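Local atomic coordinates of laccase (Botrytis aclada, PDB entry 3SQR), a protein that oxidises phenolic substrates such as hydroquinones with dioxygen as a copper-dependent laccase, reducing the dioxygen to water, and probably serves in lignin breakdown and detoxification. Residues S77-T85 and N227-F236; S172-P182 and F201-F211. All blocks are in the same frame, centred on the assembly; numbering follows the deposited sequence.

Contact 1 (S77-T85 and N227-F236); sequences STITPDGYT and NTLMNGTNTF. With NAG (2-acetamido-2-deoxy-beta-D-glucopyranose), chain C; NAG (2-acetamido-2-deoxy-beta-D-glucopyranose), chain K.
Asn227 reaches across to Asp82 through its amide nitrogen, each side chain extending from its own segment to meet the other. ND2 of Asn227 donates to OD2 of Asp82 over 2.9 Å in an almost straight bond (176°) that lies in the amide plane and meets the carboxylate on its anti side; amide and carboxylate are nearly coplanar. The same ND2 also donates to the backbone O of Thr235 at 3.0 Å, which fixes the rotation of the amide. Asp82 OD2 has a second partner in His207, while its OD1 takes the backbone N of Tyr84 in an Asx turn, so both carboxylate oxygens are engaged. Two residues on, Leu229 offers its methyls to the proline ring: CD2 lies 3.9 Å from Pro81 CB and also touches the CB of Asp82. Strand 227-230, an edge strand of a six-stranded sheet in the second cupredoxin-like domain, then ends in a type I' turn from Met230 to Thr233. Asn231 at this turn carries an N-linked NAG on its ND2, and Gly232 brings its O to 3.3 Å from Pro81 CB. The bend at 80-84, which follows strand 67-79 of the first domain, thus rests on the turn and on the chain leaving it. Thr233 turns OG1 away from its own backbone N (chi1 -167°), placing it 3.2 Å from Pro81 O, although its hydrogen bond is with Lys251 O. Beyond it, the O of Asn234 receives a CA-H...O contact from Asp82 CA at 3.1 Å. Thr235 points its CB away from the 77-85 bend, and its hydroxyl donates to O7 of a second NAG. Finally, Phe236 sets CB 3.1 Å from Asp82 O, and a water bridges that oxygen and Phe236 O.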
loop_
_atom_site.group_PDB
_atom_site.type_symbol
_atom_site.label_atom_id
_atom_site.label_comp_id
_atom_site.label_asym_id
_atom_site.label_seq_id
_atom_site.Cartn_x
_atom_site.Cartn_y
_atom_site.Cartn_z
ATOM N N SER A 77 -17.001 -3.131 13.678
ATOM C CA SER A 77 -18.195 -2.855 12.942
ATOM C C SER A 77 -18.862 -4.076 12.352
ATOM O O SER A 77 -18.337 -5.206 12.382
ATOM C CB SER A 77 -17.773 -1.927 11.783
ATOM O OG SER A 77 -16.977 -0.833 12.221
ATOM N N THR A 78 -20.027 -3.853 11.740
ATOM C CA THR A 78 -20.735 -4.826 10.990
ATOM C C THR A 78 -21.073 -4.146 9.686
ATOM O O THR A 78 -21.572 -3.049 9.698
ATOM C CB THR A 78 -21.999 -5.302 11.734
ATOM O OG1 THR A 78 -21.563 -5.761 13.015
ATOM C CG2 THR A 78 -22.708 -6.338 10.942
ATOM N N ILE A 79 -20.716 -4.781 8.584
ATOM C CA ILE A 79 -21.050 -4.260 7.274
ATOM C C ILE A 79 -21.542 -5.349 6.313
ATOM O O ILE A 79 -21.292 -6.546 6.512
ATOM C CB ILE A 79 -19.835 -3.511 6.725
ATOM C CG1 ILE A 79 -18.631 -4.435 6.667
ATOM C CG2 ILE A 79 -19.491 -2.283 7.577
ATOM C CD1 ILE A 79 -17.554 -3.844 5.661
ATOM N N THR A 80 -22.189 -4.900 5.254
ATOM C CA THR A 80 -22.654 -5.742 4.200
ATOM C C THR A 80 -22.263 -5.171 2.863
ATOM O O THR A 80 -23.079 -4.596 2.154
ATOM C CB THR A 80 -24.203 -5.911 4.263
ATOM O OG1 THR A 80 -24.554 -6.241 5.589
ATOM C CG2 THR A 80 -24.654 -6.994 3.306
ATOM N N PRO A 81 -21.004 -5.438 2.424
ATOM C CA PRO A 81 -20.481 -4.770 1.220
ATOM C C PRO A 81 -20.898 -5.422 -0.046
ATOM O O PRO A 81 -20.903 -4.779 -1.087
ATOM C CB PRO A 81 -18.963 -4.865 1.399
ATOM C CG PRO A 81 -18.784 -6.028 2.365
ATOM C CD PRO A 81 -19.934 -6.006 3.260
ATOM N N ASP A 82 -21.248 -6.718 0.052
ATOM C CA ASP A 82 -21.512 -7.577 -1.105
ATOM C C ASP A 82 -22.693 -8.506 -0.884
ATOM O O ASP A 82 -22.754 -9.554 -1.513
ATOM C CB ASP A 82 -20.280 -8.423 -1.479
ATOM C CG ASP A 82 -19.886 -9.384 -0.391
ATOM O OD1 ASP A 82 -20.443 -9.314 0.708
ATOM O OD2 ASP A 82 -18.970 -10.206 -0.555
ATOM N N GLY A 83 -23.635 -8.087 -0.058
ATOM C CA GLY A 83 -24.773 -8.936 0.292
ATOM C C GLY A 83 -24.462 -9.955 1.355
ATOM O O GLY A 83 -25.330 -10.747 1.670
ATOM N N TYR A 84 -23.234 -9.994 1.895
ATOM C CA TYR A 84 -22.900 -10.827 3.013
ATOM C C TYR A 84 -22.497 -10.018 4.206
ATOM O O TYR A 84 -21.547 -9.221 4.178
ATOM C CB TYR A 84 -21.735 -11.815 2.650
ATOM C CG TYR A 84 -21.592 -12.911 3.663
ATOM C CD1 TYR A 84 -20.983 -12.680 4.875
ATOM C CD2 TYR A 84 -22.151 -14.204 3.428
ATOM C CE1 TYR A 84 -20.871 -13.632 5.803
ATOM C CE2 TYR A 84 -22.089 -15.181 4.435
ATOM C CZ TYR A 84 -21.438 -14.905 5.588
ATOM O OH TYR A 84 -21.319 -15.750 6.667
ATOM N N THR A 85 -23.171 -10.232 5.324
ATOM C CA THR A 85 -22.998 -9.425 6.489
ATOM C C THR A 85 -21.939 -10.043 7.362
ATOM O O THR A 85 -21.974 -11.265 7.674
ATOM C CB THR A 85 -24.343 -9.282 7.301
ATOM O OG1 THR A 85 -25.350 -8.735 6.419
ATOM C CG2 THR A 85 -24.162 -8.444 8.453
ATOM N N ASN A 227 -14.825 -13.706 -1.790
ATOM C CA ASN A 227 -15.243 -12.809 -2.819
ATOM C C ASN A 227 -14.134 -11.762 -3.053
ATOM O O ASN A 227 -13.021 -11.928 -2.548
ATOM C CB ASN A 227 -16.551 -12.107 -2.433
ATOM C CG ASN A 227 -17.380 -11.731 -3.622
ATOM O OD1 ASN A 227 -17.088 -12.096 -4.751
ATOM N ND2 ASN A 227 -18.485 -10.951 -3.354
ATOM N N THR A 228 -14.452 -10.787 -3.872
ATOM C CA THR A 228 -13.614 -9.587 -4.100
ATOM C C THR A 228 -14.532 -8.376 -3.982
ATOM O O THR A 228 -15.742 -8.513 -4.109
ATOM C CB THR A 228 -12.940 -9.594 -5.459
ATOM O OG1 THR A 228 -13.930 -9.416 -6.489
ATOM C CG2 THR A 228 -12.162 -10.941 -5.700
ATOM N N LEU A 229 -13.949 -7.189 -3.787
ATOM C CA LEU A 229 -14.706 -5.917 -3.815
ATOM C C LEU A 229 -14.012 -4.976 -4.717
ATOM O O LEU A 229 -12.772 -4.948 -4.792
ATOM C CB LEU A 229 -14.791 -5.275 -2.461
ATOM C CG LEU A 229 -15.478 -6.075 -1.345
ATOM C CD1 LEU A 229 -15.318 -5.359 -0.051
ATOM C CD2 LEU A 229 -16.915 -6.279 -1.630
ATOM N N MET A 230 -14.835 -4.217 -5.441
ATOM C CA MET A 230 -14.352 -3.127 -6.220
ATOM C C MET A 230 -14.951 -1.875 -5.648
ATOM O O MET A 230 -16.157 -1.667 -5.649
ATOM C CB MET A 230 -14.736 -3.269 -7.706
ATOM C CG MET A 230 -14.162 -2.221 -8.557
ATOM S SD MET A 230 -14.381 -2.511 -10.348
ATOM C CE MET A 230 -13.391 -3.980 -10.621
ATOM N N ASN A 231 -14.072 -1.003 -5.185
ATOM C CA ASN A 231 -14.437 0.150 -4.411
ATOM C C ASN A 231 -15.462 -0.164 -3.365
ATOM O O ASN A 231 -16.399 0.588 -3.179
ATOM C CB ASN A 231 -14.873 1.300 -5.288
ATOM C CG ASN A 231 -14.391 2.612 -4.733
ATOM O OD1 ASN A 231 -13.258 2.732 -4.267
ATOM N ND2 ASN A 231 -15.242 3.579 -4.760
ATOM N N GLY A 232 -15.251 -1.273 -2.665
ATOM C CA GLY A 232 -16.042 -1.604 -1.519
ATOM C C GLY A 232 -17.319 -2.377 -1.801
ATOM O O GLY A 232 -18.042 -2.634 -0.888
ATOM N N THR A 233 -17.573 -2.723 -3.057
ATOM C CA THR A 233 -18.806 -3.470 -3.391
ATOM C C THR A 233 -18.625 -4.568 -4.405
ATOM O O THR A 233 -17.679 -4.551 -5.191
ATOM C CB THR A 233 -19.894 -2.462 -3.809
ATOM O OG1 THR A 233 -21.135 -3.142 -3.822
ATOM C CG2 THR A 233 -19.561 -1.886 -5.159
ATOM N N ASN A 234 -19.537 -5.550 -4.371
ATOM C CA ASN A 234 -19.650 -6.529 -5.398
ATOM C C ASN A 234 -20.967 -7.282 -5.231
ATOM O O ASN A 234 -21.655 -7.119 -4.217
ATOM C CB ASN A 234 -18.495 -7.537 -5.347
ATOM C CG ASN A 234 -18.208 -8.187 -6.680
ATOM O OD1 ASN A 234 -18.979 -8.055 -7.628
ATOM N ND2 ASN A 234 -17.023 -8.835 -6.793
ATOM N N THR A 235 -21.331 -7.998 -6.283
ATOM C CA THR A 235 -22.395 -8.972 -6.210
ATOM C C THR A 235 -21.956 -10.170 -5.394
ATOM O O THR A 235 -20.760 -10.418 -5.159
ATOM C CB THR A 235 -22.770 -9.428 -7.581
ATOM O OG1 THR A 235 -21.597 -9.890 -8.311
ATOM C CG2 THR A 235 -23.487 -8.339 -8.313
ATOM N N PHE A 236 -22.917 -10.948 -4.926
ATOM C CA PHE A 236 -22.617 -12.269 -4.430
ATOM C C PHE A 236 -23.940 -13.057 -4.487
ATOM O O PHE A 236 -24.977 -12.539 -4.099
ATOM C CB PHE A 236 -22.117 -12.229 -3.011
ATOM C CG PHE A 236 -21.531 -13.510 -2.531
ATOM C CD1 PHE A 236 -20.282 -13.927 -2.984
ATOM C CD2 PHE A 236 -22.170 -14.289 -1.575
ATOM C CE1 PHE A 236 -19.730 -15.144 -2.524
ATOM C CE2 PHE A 236 -21.652 -15.505 -1.127
ATOM C CZ PHE A 236 -20.402 -15.922 -1.564
HETATM C C1 NAG C . -14.926 4.878 -4.239
HETATM C C2 NAG C . -15.446 5.999 -5.134
HETATM C C3 NAG C . -14.980 7.311 -4.534
HETATM C C4 NAG C . -15.456 7.482 -3.099
HETATM C C5 NAG C . -15.203 6.180 -2.272
HETATM C C6 NAG C . -16.209 6.047 -1.157
HETATM C C7 NAG C . -15.482 6.118 -7.551
HETATM C C8 NAG C . -14.710 6.149 -8.859
HETATM N N2 NAG C . -14.811 5.979 -6.417
HETATM O O3 NAG C . -15.371 8.415 -5.316
HETATM O O4 NAG C . -14.758 8.580 -2.483
HETATM O O5 NAG C . -15.501 5.004 -2.981
HETATM O O6 NAG C . -15.740 5.094 -0.201
HETATM O O7 NAG C . -16.712 6.217 -7.499
HETATM C C1 NAG K . -20.006 -14.493 -11.338
HETATM C C2 NAG K . -21.501 -14.331 -11.269
HETATM C C3 NAG K . -22.185 -15.512 -12.003
HETATM C C4 NAG K . -21.595 -15.553 -13.410
HETATM C C5 NAG K . -20.104 -15.802 -13.316
HETATM C C6 NAG K . -19.475 -15.783 -14.696
HETATM C C7 NAG K . -22.170 -13.048 -9.318
HETATM C C8 NAG K . -22.492 -13.065 -7.863
HETATM N N2 NAG K . -21.853 -14.233 -9.881
HETATM O O3 NAG K . -23.576 -15.286 -12.024
HETATM O O4 NAG K . -22.099 -16.599 -14.180
HETATM O O5 NAG K . -19.562 -14.704 -12.659
HETATM O O6 NAG K . -18.099 -15.652 -14.464
HETATM O O7 NAG K . -22.184 -11.957 -9.930
HETATM O O HOH W 1 -25.199 -10.366 -2.644
#

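Contact 2 (S172-P182 and F201-F211); sequences SLQYGDGLFGP and FLQDWAHESVF. With NAG (2-acetamido-2-deoxy-beta-D-glucopyranose), chain B; NAG (2-acetamido-2-deoxy-beta-D-glucopyranose), chain D.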
loop_
_atom_site.group_PDB
_atom_site.type_symbol
_atom_site.label_atom_id
_atom_site.label_comp_id
_atom_site.label_asym_id
_atom_site.label_seq_id
_atom_site.Cartn_x
_atom_site.Cartn_y
_atom_site.Cartn_z
ATOM N N SER A 172 -0.685 -5.986 12.515
ATOM C CA SER A 172 -1.105 -7.330 12.174
ATOM C C SER A 172 -2.045 -7.299 10.943
ATOM O O SER A 172 -1.766 -6.528 9.993
ATOM C CB SER A 172 -1.677 -8.076 13.440
ATOM O OG SER A 172 -2.108 -9.398 13.086
ATOM N N LEU A 173 -3.071 -8.132 10.878
ATOM C CA LEU A 173 -3.848 -8.279 9.630
ATOM C C LEU A 173 -5.020 -7.342 9.515
ATOM O O LEU A 173 -5.869 -7.532 8.661
ATOM C CB LEU A 173 -4.392 -9.724 9.535
ATOM C CG LEU A 173 -3.367 -10.842 9.520
ATOM C CD1 LEU A 173 -4.101 -12.209 9.780
ATOM C CD2 LEU A 173 -2.688 -10.877 8.179
ATOM N N GLN A 174 -5.059 -6.309 10.348
ATOM C CA GLN A 174 -6.294 -5.512 10.473
ATOM C C GLN A 174 -6.762 -4.915 9.188
ATOM O O GLN A 174 -7.933 -4.788 8.997
ATOM C CB GLN A 174 -6.144 -4.389 11.460
ATOM C CG GLN A 174 -6.059 -4.887 12.897
ATOM C CD GLN A 174 -5.835 -3.775 13.927
ATOM O OE1 GLN A 174 -5.273 -2.737 13.634
ATOM N NE2 GLN A 174 -6.232 -4.031 15.206
ATOM N N TYR A 175 -5.855 -4.512 8.311
ATOM C CA TYR A 175 -6.392 -3.879 7.086
ATOM C C TYR A 175 -7.140 -4.872 6.225
ATOM O O TYR A 175 -7.962 -4.477 5.350
ATOM C CB TYR A 175 -5.346 -3.055 6.285
ATOM C CG TYR A 175 -4.486 -3.832 5.312
ATOM C CD1 TYR A 175 -4.956 -4.156 4.088
ATOM C CD2 TYR A 175 -3.231 -4.273 5.648
ATOM C CE1 TYR A 175 -4.239 -4.845 3.183
ATOM C CE2 TYR A 175 -2.459 -5.010 4.706
ATOM C CZ TYR A 175 -2.973 -5.266 3.487
ATOM O OH TYR A 175 -2.306 -5.981 2.499
ATOM N N GLY A 176 -6.927 -6.164 6.464
ATOM C CA GLY A 176 -7.710 -7.206 5.820
ATOM C C GLY A 176 -9.169 -7.241 6.186
ATOM O O GLY A 176 -10.004 -7.798 5.444
ATOM N N ASP A 177 -9.465 -6.665 7.342
ATOM C CA ASP A 177 -10.828 -6.619 7.840
ATOM C C ASP A 177 -11.463 -5.254 7.556
ATOM O O ASP A 177 -12.506 -4.926 8.096
ATOM C CB ASP A 177 -10.868 -6.950 9.307
ATOM C CG ASP A 177 -10.909 -8.465 9.589
ATOM O OD1 ASP A 177 -10.992 -9.281 8.626
ATOM O OD2 ASP A 177 -10.960 -8.802 10.823
ATOM N N GLY A 178 -10.824 -4.469 6.710
ATOM C CA GLY A 178 -11.387 -3.216 6.211
ATOM C C GLY A 178 -10.748 -1.940 6.737
ATOM O O GLY A 178 -11.262 -0.858 6.425
ATOM N N LEU A 179 -9.665 -2.054 7.537
ATOM C CA LEU A 179 -9.059 -0.939 8.243
ATOM C C LEU A 179 -8.073 -0.139 7.334
ATOM O O LEU A 179 -6.842 -0.158 7.492
ATOM C CB LEU A 179 -8.430 -1.374 9.557
ATOM C CG LEU A 179 -8.170 -0.283 10.560
ATOM C CD1 LEU A 179 -9.397 0.658 10.826
ATOM C CD2 LEU A 179 -7.751 -0.953 11.933
ATOM N N PHE A 180 -8.660 0.479 6.336
ATOM C CA PHE A 180 -7.927 1.307 5.356
ATOM C C PHE A 180 -8.838 2.377 4.766
ATOM O O PHE A 180 -10.044 2.268 4.857
ATOM C CB PHE A 180 -7.378 0.417 4.214
ATOM C CG PHE A 180 -8.435 -0.176 3.342
ATOM C CD1 PHE A 180 -8.912 0.528 2.237
ATOM C CD2 PHE A 180 -8.978 -1.405 3.605
ATOM C CE1 PHE A 180 -9.923 0.021 1.411
ATOM C CE2 PHE A 180 -9.967 -1.939 2.740
ATOM C CZ PHE A 180 -10.457 -1.215 1.687
ATOM N N GLY A 181 -8.258 3.396 4.179
ATOM C CA GLY A 181 -9.013 4.459 3.522
ATOM C C GLY A 181 -8.116 5.151 2.546
ATOM O O GLY A 181 -6.893 4.861 2.491
ATOM N N PRO A 182 -8.701 6.011 1.707
ATOM C CA PRO A 182 -7.914 6.696 0.710
ATOM C C PRO A 182 -7.255 7.942 1.298
ATOM O O PRO A 182 -7.849 8.641 2.109
ATOM C CB PRO A 182 -8.950 7.081 -0.335
ATOM C CG PRO A 182 -10.238 7.250 0.401
ATOM C CD PRO A 182 -10.134 6.314 1.626
ATOM N N PHE A 201 -10.696 1.175 -5.140
ATOM C CA PHE A 201 -10.038 0.118 -4.447
ATOM C C PHE A 201 -10.311 -1.230 -5.069
ATOM O O PHE A 201 -11.412 -1.515 -5.509
ATOM C CB PHE A 201 -10.454 0.077 -2.984
ATOM C CG PHE A 201 -9.943 1.246 -2.188
ATOM C CD1 PHE A 201 -8.606 1.289 -1.819
ATOM C CD2 PHE A 201 -10.775 2.284 -1.812
ATOM C CE1 PHE A 201 -8.126 2.330 -1.105
ATOM C CE2 PHE A 201 -10.301 3.329 -1.054
ATOM C CZ PHE A 201 -8.982 3.342 -0.687
ATOM N N LEU A 202 -9.272 -2.023 -5.187
ATOM C CA LEU A 202 -9.382 -3.392 -5.694
ATOM C C LEU A 202 -8.903 -4.300 -4.565
ATOM O O LEU A 202 -7.821 -4.105 -4.030
ATOM C CB LEU A 202 -8.552 -3.545 -6.959
ATOM C CG LEU A 202 -8.817 -2.631 -8.126
ATOM C CD1 LEU A 202 -7.662 -2.749 -9.142
ATOM C CD2 LEU A 202 -10.206 -2.936 -8.709
ATOM N N GLN A 203 -9.694 -5.280 -4.164
ATOM C CA GLN A 203 -9.290 -6.173 -3.093
ATOM C C GLN A 203 -10.020 -7.497 -3.183
ATOM O O GLN A 203 -11.057 -7.629 -3.814
ATOM C CB GLN A 203 -9.578 -5.551 -1.736
ATOM C CG GLN A 203 -11.055 -5.286 -1.533
ATOM C CD GLN A 203 -11.386 -4.507 -0.297
ATOM O OE1 GLN A 203 -11.919 -3.425 -0.365
ATOM N NE2 GLN A 203 -11.169 -5.119 0.863
ATOM N N ASP A 204 -9.415 -8.472 -2.538
ATOM C CA ASP A 204 -10.095 -9.689 -2.121
ATOM C C ASP A 204 -11.009 -9.289 -0.968
ATOM O O ASP A 204 -10.903 -8.175 -0.424
ATOM C CB ASP A 204 -9.105 -10.816 -1.717
ATOM C CG ASP A 204 -7.936 -10.340 -0.879
ATOM O OD1 ASP A 204 -8.049 -9.297 -0.181
ATOM O OD2 ASP A 204 -6.887 -11.029 -0.913
ATOM N N TRP A 205 -11.891 -10.191 -0.581
ATOM C CA TRP A 205 -12.742 -9.912 0.557
ATOM C C TRP A 205 -13.263 -11.191 1.132
ATOM O O TRP A 205 -13.951 -11.951 0.418
ATOM C CB TRP A 205 -13.922 -9.052 0.117
ATOM C CG TRP A 205 -14.775 -8.661 1.241
ATOM C CD1 TRP A 205 -16.084 -9.016 1.438
ATOM C CD2 TRP A 205 -14.422 -7.821 2.337
ATOM N NE1 TRP A 205 -16.545 -8.477 2.618
ATOM C CE2 TRP A 205 -15.555 -7.736 3.197
ATOM C CE3 TRP A 205 -13.264 -7.152 2.712
ATOM C CZ2 TRP A 205 -15.538 -7.007 4.361
ATOM C CZ3 TRP A 205 -13.245 -6.440 3.888
ATOM C CH2 TRP A 205 -14.401 -6.352 4.695
ATOM N N ALA A 206 -12.911 -11.447 2.393
ATOM C CA ALA A 206 -13.354 -12.651 3.059
ATOM C C ALA A 206 -14.797 -12.456 3.533
ATOM O O ALA A 206 -15.240 -11.313 3.667
ATOM C CB ALA A 206 -12.465 -12.955 4.251
ATOM N N HIS A 207 -15.496 -13.572 3.803
ATOM C CA HIS A 207 -16.809 -13.494 4.486
ATOM C C HIS A 207 -16.728 -13.859 5.912
ATOM O O HIS A 207 -17.739 -14.299 6.504
ATOM C CB HIS A 207 -17.854 -14.316 3.749
ATOM C CG HIS A 207 -18.301 -13.670 2.489
ATOM N ND1 HIS A 207 -19.124 -14.303 1.587
ATOM C CD2 HIS A 207 -18.063 -12.434 1.987
ATOM C CE1 HIS A 207 -19.353 -13.494 0.577
ATOM N NE2 HIS A 207 -18.711 -12.347 0.794
ATOM N N GLU A 208 -15.551 -13.600 6.525
ATOM C CA GLU A 208 -15.310 -13.716 7.921
ATOM C C GLU A 208 -14.032 -12.918 8.221
ATOM O O GLU A 208 -13.298 -12.586 7.323
ATOM C CB GLU A 208 -15.133 -15.169 8.309
ATOM C CG GLU A 208 -13.976 -15.890 7.561
ATOM C CD GLU A 208 -14.259 -16.234 6.095
ATOM O OE1 GLU A 208 -15.410 -16.596 5.823
ATOM O OE2 GLU A 208 -13.326 -16.177 5.212
ATOM N N SER A 209 -13.762 -12.655 9.489
ATOM C CA SER A 209 -12.579 -11.888 9.869
ATOM C C SER A 209 -11.369 -12.689 9.467
ATOM O O SER A 209 -11.284 -13.882 9.727
ATOM C CB SER A 209 -12.515 -11.672 11.363
ATOM O OG SER A 209 -11.304 -11.039 11.830
ATOM N N VAL A 210 -10.383 -11.989 8.944
ATOM C CA VAL A 210 -9.097 -12.578 8.595
ATOM C C VAL A 210 -8.499 -13.256 9.834
ATOM O O VAL A 210 -7.707 -14.213 9.740
ATOM C CB VAL A 210 -8.143 -11.442 8.057
ATOM C CG1 VAL A 210 -7.826 -10.428 9.125
ATOM C CG2 VAL A 210 -6.842 -12.008 7.557
ATOM N N PHE A 211 -8.788 -12.696 10.989
ATOM C CA PHE A 211 -8.234 -13.219 12.249
ATOM C C PHE A 211 -8.766 -14.614 12.591
ATOM O O PHE A 211 -8.134 -15.337 13.397
ATOM C CB PHE A 211 -8.419 -12.284 13.420
ATOM C CG PHE A 211 -7.682 -10.998 13.272
ATOM C CD1 PHE A 211 -6.315 -10.974 13.462
ATOM C CD2 PHE A 211 -8.342 -9.847 12.917
ATOM C CE1 PHE A 211 -5.602 -9.838 13.320
ATOM C CE2 PHE A 211 -7.647 -8.653 12.750
ATOM C CZ PHE A 211 -6.271 -8.640 12.986
HETATM C C1 NAG B . -8.919 -14.032 17.229
HETATM C C2 NAG B . -10.049 -14.749 16.541
HETATM C C3 NAG B . -10.095 -16.209 16.951
HETATM C C4 NAG B . -8.689 -16.840 16.892
HETATM C C5 NAG B . -7.684 -15.981 17.611
HETATM C C6 NAG B . -6.227 -16.482 17.611
HETATM C C7 NAG B . -12.045 -13.413 16.061
HETATM C C8 NAG B . -13.330 -12.844 16.627
HETATM N N2 NAG B . -11.301 -14.089 16.901
HETATM O O3 NAG B . -10.935 -16.829 16.031
HETATM O O4 NAG B . -8.679 -18.130 17.496
HETATM O O5 NAG B . -7.726 -14.700 16.968
HETATM O O6 NAG B . -5.869 -16.691 16.280
HETATM O O7 NAG B . -11.723 -13.300 14.907
HETATM C C1 NAG D . -7.189 -8.961 17.501
HETATM C C2 NAG D . -6.427 -10.193 17.916
HETATM C C3 NAG D . -6.816 -11.512 17.270
HETATM C C4 NAG D . -8.301 -11.679 17.462
HETATM C C5 NAG D . -9.043 -10.392 17.032
HETATM C C6 NAG D . -10.504 -10.392 17.440
HETATM C C7 NAG D . -4.285 -9.286 18.762
HETATM C C8 NAG D . -2.809 -9.271 18.459
HETATM N N2 NAG D . -4.997 -9.998 17.871
HETATM O O3 NAG D . -6.039 -12.535 17.870
HETATM O O4 NAG D . -8.829 -12.714 16.689
HETATM O O5 NAG D . -8.541 -9.233 17.642
HETATM O O6 NAG D . -11.208 -9.519 16.589
HETATM O O7 NAG D . -4.716 -8.706 19.754
HETATM O O HOH W 2 -11.023 -9.654 3.452
#
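Val210 holds CG1 between its backbone N and carbonyl carbon (chi1 65°), which brings it 3.5 Å from Leu173 CB and close to Asp177 OD1, while CG2 meets Leu173 CD1. Beside this pair the ring of Phe211 slots in among Ser172, Leu173 and Gln174. Ser172 OG, hydrogen-bonded to Asp577, and Gln174 CG sit at the ring's edge, CG 3.8 Å from CZ of Phe211; the Gln174 amide, its OE1 bonded to Ser169, stands perpendicular to the ring. A NAG packs against Phe211, its O4 3.3 Å from Phe211 CB. Asp177 plugs the start of helix 210-217 with both oxygens. OD1 accepts the backbone N of Val210 on its syn side at 2.8 Å (172°), and OD2 takes the hydroxyl of Ser209 in a very short bond. That serine is the helix N-cap, its OG also accepting from Phe211 N; Arg86 forms a salt bridge with Asp177 OD1. The contact joins the first two cupredoxin-like domains of the multicopper oxidase fold; the axes of segments 180-182 and 201-205 run nearly antiparallel, no closer than 10.2 Å. Trp205 abuts the bend at Gly176-Gly178, its edge near Asp177 O. Phe180 drives its edge into the face of Phe201 in a T-shaped pair (planes at 65°), CE1 centred 3.6 Å above the ring. Pro182 N lies at the edge of Phe201, and Gln203 OE1 at that of Phe180, 3.4 Å from Phe180 CZ.

Both contacts join the first cupredoxin-like domain to the second, and both draw on the same six-stranded sheet, where strands 227-230 and 195-205 are neighbours. Contact 2 is the buried one, built largely from aromatic and aliphatic packing with one carboxylate clamped on a helix start, and its Phe180 lies close to the copper ligand His168. Contact 1 sits farther out, at the sheet's edge and away from the copper sites: smaller, with a single side-chain hydrogen bond, CA-H...O contacts and a bridging water. Sugars lie beside both, one attached at Asn231. They meet through Asp82 and His207, whose OD2 and NE2 are 2.5 Å apart in a probable hydrogen bond, and through Asn231 N and Phe201 O.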